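Long-range contact in ribokinase (Giardia lamblia, PDB 6WHJ), which probably phosphorylates D-ribose at O-5, using ATP and a divalent cation, most likely magnesium, to give D-ribose 5-phosphate: residues V223-V236 against G244-R256. Numbering follows the deposited sequence.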
loop_
_atom_site.group_PDB
_atom_site.type_symbol
_atom_site.label_atom_id
_atom_site.label_comp_id
_atom_site.label_asym_id
_atom_site.label_seq_id
_atom_site.Cartn_x
_atom_site.Cartn_y
_atom_site.Cartn_z
ATOM N N VAL B 223 19.997 -28.694 -8.264
ATOM C CA VAL B 223 19.607 -29.795 -7.385
ATOM C C VAL B 223 20.814 -30.284 -6.599
ATOM O O VAL B 223 20.710 -30.629 -5.415
ATOM C CB VAL B 223 18.968 -30.939 -8.198
ATOM C CG1 VAL B 223 18.693 -32.136 -7.310
ATOM C CG2 VAL B 223 17.687 -30.466 -8.883
ATOM N N GLU B 224 21.982 -30.296 -7.245
ATOM C CA GLU B 224 23.224 -30.714 -6.602
ATOM C C GLU B 224 23.535 -29.848 -5.392
ATOM O O GLU B 224 23.810 -30.353 -4.298
ATOM C CB GLU B 224 24.355 -30.582 -7.613
ATOM C CG GLU B 224 25.264 -31.735 -7.819
ATOM C CD GLU B 224 26.169 -31.457 -9.001
ATOM O OE1 GLU B 224 26.515 -30.274 -9.206
ATOM O OE2 GLU B 224 26.525 -32.400 -9.734
ATOM N N LYS B 225 23.497 -28.529 -5.582
ATOM C CA LYS B 225 23.811 -27.594 -4.511
ATOM C C LYS B 225 22.793 -27.689 -3.384
ATOM O O LYS B 225 23.160 -27.672 -2.204
ATOM C CB LYS B 225 23.866 -26.171 -5.072
ATOM C CG LYS B 225 24.041 -25.087 -4.041
ATOM C CD LYS B 225 25.443 -25.064 -3.468
ATOM C CE LYS B 225 25.532 -24.072 -2.320
ATOM N NZ LYS B 225 26.891 -24.062 -1.718
ATOM N N MET B 226 21.512 -27.828 -3.734
ATOM C CA MET B 226 20.467 -27.892 -2.719
ATOM C C MET B 226 20.630 -29.116 -1.830
ATOM O O MET B 226 20.361 -29.065 -0.626
ATOM C CB MET B 226 19.098 -27.924 -3.393
ATOM C CG MET B 226 18.245 -26.745 -3.065
ATOM S SD MET B 226 18.551 -25.411 -4.215
ATOM C CE MET B 226 17.551 -25.992 -5.593
ATOM N N SER B 227 21.015 -30.233 -2.428
ATOM C CA SER B 227 21.153 -31.500 -1.736
ATOM C C SER B 227 22.473 -31.650 -0.993
ATOM O O SER B 227 22.557 -32.482 -0.087
ATOM C CB SER B 227 20.976 -32.629 -2.756
ATOM O OG SER B 227 21.678 -33.803 -2.383
ATOM N N SER B 228 23.481 -30.831 -1.308
ATOM C CA SER B 228 24.839 -31.117 -0.850
ATOM C C SER B 228 24.977 -31.128 0.669
ATOM O O SER B 228 25.787 -31.893 1.207
ATOM C CB SER B 228 25.807 -30.093 -1.443
ATOM O OG SER B 228 25.444 -28.772 -1.072
ATOM N N LEU B 229 24.224 -30.292 1.378
ATOM C CA LEU B 229 24.319 -30.217 2.834
ATOM C C LEU B 229 23.107 -30.801 3.555
ATOM O O LEU B 229 22.965 -30.593 4.764
ATOM C CB LEU B 229 24.588 -28.785 3.299
ATOM C CG LEU B 229 26.072 -28.417 3.206
ATOM C CD1 LEU B 229 26.340 -27.071 3.858
ATOM C CD2 LEU B 229 26.939 -29.507 3.821
ATOM N N SER B 230 22.211 -31.493 2.853
ATOM C CA SER B 230 20.964 -31.933 3.463
ATOM C C SER B 230 20.912 -33.449 3.495
ATOM O O SER B 230 20.979 -34.092 2.432
ATOM C CB SER B 230 19.742 -31.406 2.716
ATOM O OG SER B 230 18.588 -32.113 3.153
ATOM N N PRO B 231 20.818 -34.062 4.680
ATOM C CA PRO B 231 20.603 -35.516 4.740
ATOM C C PRO B 231 19.184 -35.934 4.405
ATOM O O PRO B 231 18.955 -37.129 4.181
ATOM C CB PRO B 231 20.948 -35.864 6.196
ATOM C CG PRO B 231 20.672 -34.592 6.950
ATOM C CD PRO B 231 21.006 -33.463 6.015
ATOM N N SER B 232 18.218 -35.010 4.407
ATOM C CA SER B 232 16.820 -35.376 4.211
ATOM C C SER B 232 16.269 -35.099 2.817
ATOM O O SER B 232 15.284 -35.741 2.437
ATOM C CB SER B 232 15.930 -34.657 5.234
ATOM O OG SER B 232 16.065 -33.254 5.133
ATOM N N LEU B 233 16.842 -34.162 2.057
ATOM C CA LEU B 233 16.204 -33.725 0.812
ATOM C C LEU B 233 16.101 -34.868 -0.187
ATOM O O LEU B 233 17.107 -35.481 -0.555
ATOM C CB LEU B 233 16.955 -32.547 0.191
ATOM C CG LEU B 233 16.346 -31.952 -1.094
ATOM C CD1 LEU B 233 14.944 -31.416 -0.905
ATOM C CD2 LEU B 233 17.245 -30.865 -1.660
ATOM N N LYS B 234 14.880 -35.126 -0.652
ATOM C CA LYS B 234 14.604 -36.237 -1.550
ATOM C C LYS B 234 14.138 -35.799 -2.929
ATOM O O LYS B 234 14.405 -36.499 -3.909
ATOM C CB LYS B 234 13.541 -37.158 -0.938
ATOM C CG LYS B 234 14.006 -37.863 0.320
ATOM C CD LYS B 234 12.823 -38.307 1.170
ATOM C CE LYS B 234 13.301 -38.783 2.535
ATOM N NZ LYS B 234 13.564 -37.626 3.438
ATOM N N PHE B 235 13.427 -34.675 -3.021
ATOM C CA PHE B 235 12.902 -34.187 -4.284
ATOM C C PHE B 235 12.926 -32.670 -4.288
ATOM O O PHE B 235 12.639 -32.036 -3.271
ATOM C CB PHE B 235 11.470 -34.672 -4.530
ATOM C CG PHE B 235 11.352 -36.156 -4.649
ATOM C CD1 PHE B 235 10.939 -36.920 -3.569
ATOM C CD2 PHE B 235 11.664 -36.792 -5.842
ATOM C CE1 PHE B 235 10.833 -38.280 -3.676
ATOM C CE2 PHE B 235 11.565 -38.156 -5.952
ATOM C CZ PHE B 235 11.148 -38.906 -4.865
ATOM N N VAL B 236 13.246 -32.103 -5.443
ATOM C CA VAL B 236 13.056 -30.686 -5.710
ATOM C C VAL B 236 11.962 -30.597 -6.756
ATOM O O VAL B 236 12.095 -31.159 -7.849
ATOM C CB VAL B 236 14.343 -30.014 -6.207
ATOM C CG1 VAL B 236 14.091 -28.539 -6.489
ATOM C CG2 VAL B 236 15.461 -30.195 -5.199
ATOM N N GLY B 244 4.880 -25.251 -16.588
ATOM C CA GLY B 244 4.483 -26.372 -15.752
ATOM C C GLY B 244 5.409 -26.572 -14.567
ATOM O O GLY B 244 5.841 -25.594 -13.954
ATOM N N SER B 245 5.777 -27.813 -14.261
ATOM C CA SER B 245 6.676 -28.058 -13.142
ATOM C C SER B 245 7.641 -29.180 -13.501
ATOM O O SER B 245 7.532 -29.823 -14.548
ATOM C CB SER B 245 5.915 -28.388 -11.848
ATOM O OG SER B 245 4.788 -29.204 -12.103
ATOM N N ARG B 246 8.616 -29.388 -12.624
ATOM C CA ARG B 246 9.690 -30.339 -12.878
ATOM C C ARG B 246 10.105 -30.942 -11.550
ATOM O O ARG B 246 10.524 -30.211 -10.646
ATOM C CB ARG B 246 10.876 -29.652 -13.549
ATOM C CG ARG B 246 11.014 -29.978 -15.007
ATOM C CD ARG B 246 11.629 -31.340 -15.169
ATOM N NE ARG B 246 13.011 -31.361 -14.707
ATOM C CZ ARG B 246 14.071 -31.319 -15.510
ATOM N NH1 ARG B 246 13.907 -31.247 -16.825
ATOM N NH2 ARG B 246 15.299 -31.357 -15.001
ATOM N N ILE B 247 9.975 -32.258 -11.429
ATOM C CA ILE B 247 10.374 -32.981 -10.227
ATOM C C ILE B 247 11.709 -33.650 -10.510
ATOM O O ILE B 247 11.830 -34.429 -11.462
ATOM C CB ILE B 247 9.315 -34.015 -9.821
ATOM C CG1 ILE B 247 7.981 -33.323 -9.568
ATOM C CG2 ILE B 247 9.760 -34.770 -8.580
ATOM C CD1 ILE B 247 6.817 -34.265 -9.540
ATOM N N VAL B 248 12.706 -33.360 -9.685
ATOM C CA VAL B 248 14.020 -33.977 -9.796
ATOM C C VAL B 248 14.321 -34.678 -8.487
ATOM O O VAL B 248 14.200 -34.074 -7.416
ATOM C CB VAL B 248 15.119 -32.954 -10.132
ATOM C CG1 VAL B 248 16.453 -33.656 -10.329
ATOM C CG2 VAL B 248 14.747 -32.163 -11.376
ATOM N N GLN B 249 14.709 -35.950 -8.575
ATOM C CA GLN B 249 15.145 -36.702 -7.408
ATOM C C GLN B 249 16.590 -36.353 -7.086
ATOM O O GLN B 249 17.415 -36.205 -7.990
ATOM C CB GLN B 249 15.048 -38.202 -7.672
ATOM C CG GLN B 249 15.151 -39.043 -6.417
ATOM C CD GLN B 249 14.687 -40.461 -6.638
ATOM O OE1 GLN B 249 14.386 -40.859 -7.761
ATOM N NE2 GLN B 249 14.569 -41.218 -5.556
ATOM N N THR B 250 16.907 -36.228 -5.800
ATOM C CA THR B 250 18.301 -36.036 -5.417
ATOM C C THR B 250 19.110 -37.318 -5.645
ATOM O O THR B 250 18.567 -38.420 -5.746
ATOM C CB THR B 250 18.409 -35.596 -3.955
ATOM O OG1 THR B 250 17.837 -36.593 -3.102
ATOM C CG2 THR B 250 17.680 -34.267 -3.730
ATOM N N LYS B 251 20.428 -37.143 -5.788
ATOM C CA LYS B 251 21.414 -38.224 -5.932
ATOM C C LYS B 251 21.354 -38.916 -7.291
ATOM O O LYS B 251 22.392 -39.079 -7.938
ATOM C CB LYS B 251 21.269 -39.296 -4.838
ATOM C CG LYS B 251 21.205 -38.781 -3.395
ATOM C CD LYS B 251 22.383 -37.890 -3.030
ATOM C CE LYS B 251 22.162 -37.241 -1.665
ATOM N NZ LYS B 251 22.723 -35.859 -1.597
ATOM N N SER B 252 20.160 -39.296 -7.750
ATOM C CA SER B 252 20.010 -39.987 -9.030
ATOM C C SER B 252 19.614 -39.072 -10.174
ATOM O O SER B 252 19.910 -39.385 -11.333
ATOM C CB SER B 252 18.948 -41.088 -8.933
ATOM O OG SER B 252 17.648 -40.531 -8.773
ATOM N N TYR B 253 18.949 -37.961 -9.862
ATOM C CA TYR B 253 18.459 -36.974 -10.830
ATOM C C TYR B 253 17.419 -37.547 -11.792
ATOM O O TYR B 253 17.243 -37.028 -12.897
ATOM C CB TYR B 253 19.623 -36.317 -11.586
ATOM C CG TYR B 253 20.636 -35.738 -10.620
ATOM C CD1 TYR B 253 20.351 -34.592 -9.895
ATOM C CD2 TYR B 253 21.857 -36.365 -10.403
ATOM C CE1 TYR B 253 21.255 -34.078 -8.996
ATOM C CE2 TYR B 253 22.775 -35.852 -9.502
ATOM C CZ TYR B 253 22.466 -34.708 -8.798
ATOM O OH TYR B 253 23.374 -34.200 -7.893
ATOM N N GLU B 254 16.667 -38.566 -11.363
ATOM C CA GLU B 254 15.476 -38.937 -12.115
ATOM C C GLU B 254 14.521 -37.757 -12.154
ATOM O O GLU B 254 14.391 -37.009 -11.183
ATOM C CB GLU B 254 14.774 -40.167 -11.527
ATOM C CG GLU B 254 15.384 -41.480 -11.957
ATOM C CD GLU B 254 15.087 -41.771 -13.428
ATOM O OE1 GLU B 254 16.006 -42.246 -14.143
ATOM O OE2 GLU B 254 13.941 -41.515 -13.871
ATOM N N SER B 255 13.903 -37.557 -13.311
ATOM C CA SER B 255 13.108 -36.370 -13.558
ATOM C C SER B 255 11.726 -36.772 -14.059
ATOM O O SER B 255 11.588 -37.751 -14.803
ATOM C CB SER B 255 13.852 -35.457 -14.556
ATOM O OG SER B 255 13.019 -34.466 -15.114
ATOM N N ARG B 256 10.704 -36.027 -13.625
ATOM C CA ARG B 256 9.350 -36.151 -14.155
ATOM C C ARG B 256 8.849 -34.760 -14.522
ATOM O O ARG B 256 8.896 -33.843 -13.699
ATOM C CB ARG B 256 8.411 -36.815 -13.136
ATOM C CG ARG B 256 8.748 -38.281 -12.806
ATOM C CD ARG B 256 8.701 -39.182 -14.031
ATOM N NE ARG B 256 8.834 -40.600 -13.697
ATOM C CZ ARG B 256 9.992 -41.257 -13.600
ATOM N NH1 ARG B 256 11.151 -40.644 -13.809
ATOM N NH2 ARG B 256 9.994 -42.545 -13.289
HETATM O O HOH W 1 21.772 -33.903 -5.831
HETATM O O HOH W 2 14.444 -39.639 -2.991
#
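With OG1 of Thr250 set between its own backbone N and carbonyl carbon (chi1 60°), the hydroxyl faces Leu233 and donates to Leu233 O at 2.9 Å, tilted somewhat from the carbonyl plane. The same torsion turns Thr250 CG2 onto Leu233, 3.8 Å from its CG, and against Ser227 CB. Val223 likewise divides its two methyls: CG1, anti to the backbone N (chi1 174°), meets the Tyr253 ring at its edge, 3.6 Å from CE1, while CG2 packs on Val248 CG1. The phenol end of Tyr253 runs on across Glu224, whose CG lies beside OH with the carboxylate nearly perpendicular to the ring; that carboxylate forms a salt bridge with Lys220. Water 1 lies 2.6 Å from Tyr253 OH. Between the two segments the backbones pair in antiparallel fashion. Val236 and Val248 form a hydrogen-bonded pair, N to O both ways at 2.9 Å and nearly straight, and Thr250 N donates to Lys234 O from above the carbonyl plane. At the adjacent non-hydrogen-bonded pair the side chains of Phe235 and Gln249 extend alongside each other off the same face of the sheet, Phe235 CE2 3.7 Å from Gln249 CG, with ring and amide planes 27° apart. Water 2 links Gln249 NE2 to Lys234 O. The pairing belongs to the beta hairpin of strands 235-239 and 245-249, in the large mixed sheet of this PfkB-family kinase; its connection includes Gly244, predicted to bind ATP. Helix 216-228 covers the sheet face bearing Val248, helix 301-318 the face bearing Phe235 and Ile247, and strands 193-194 and 255-258 flank the hairpin.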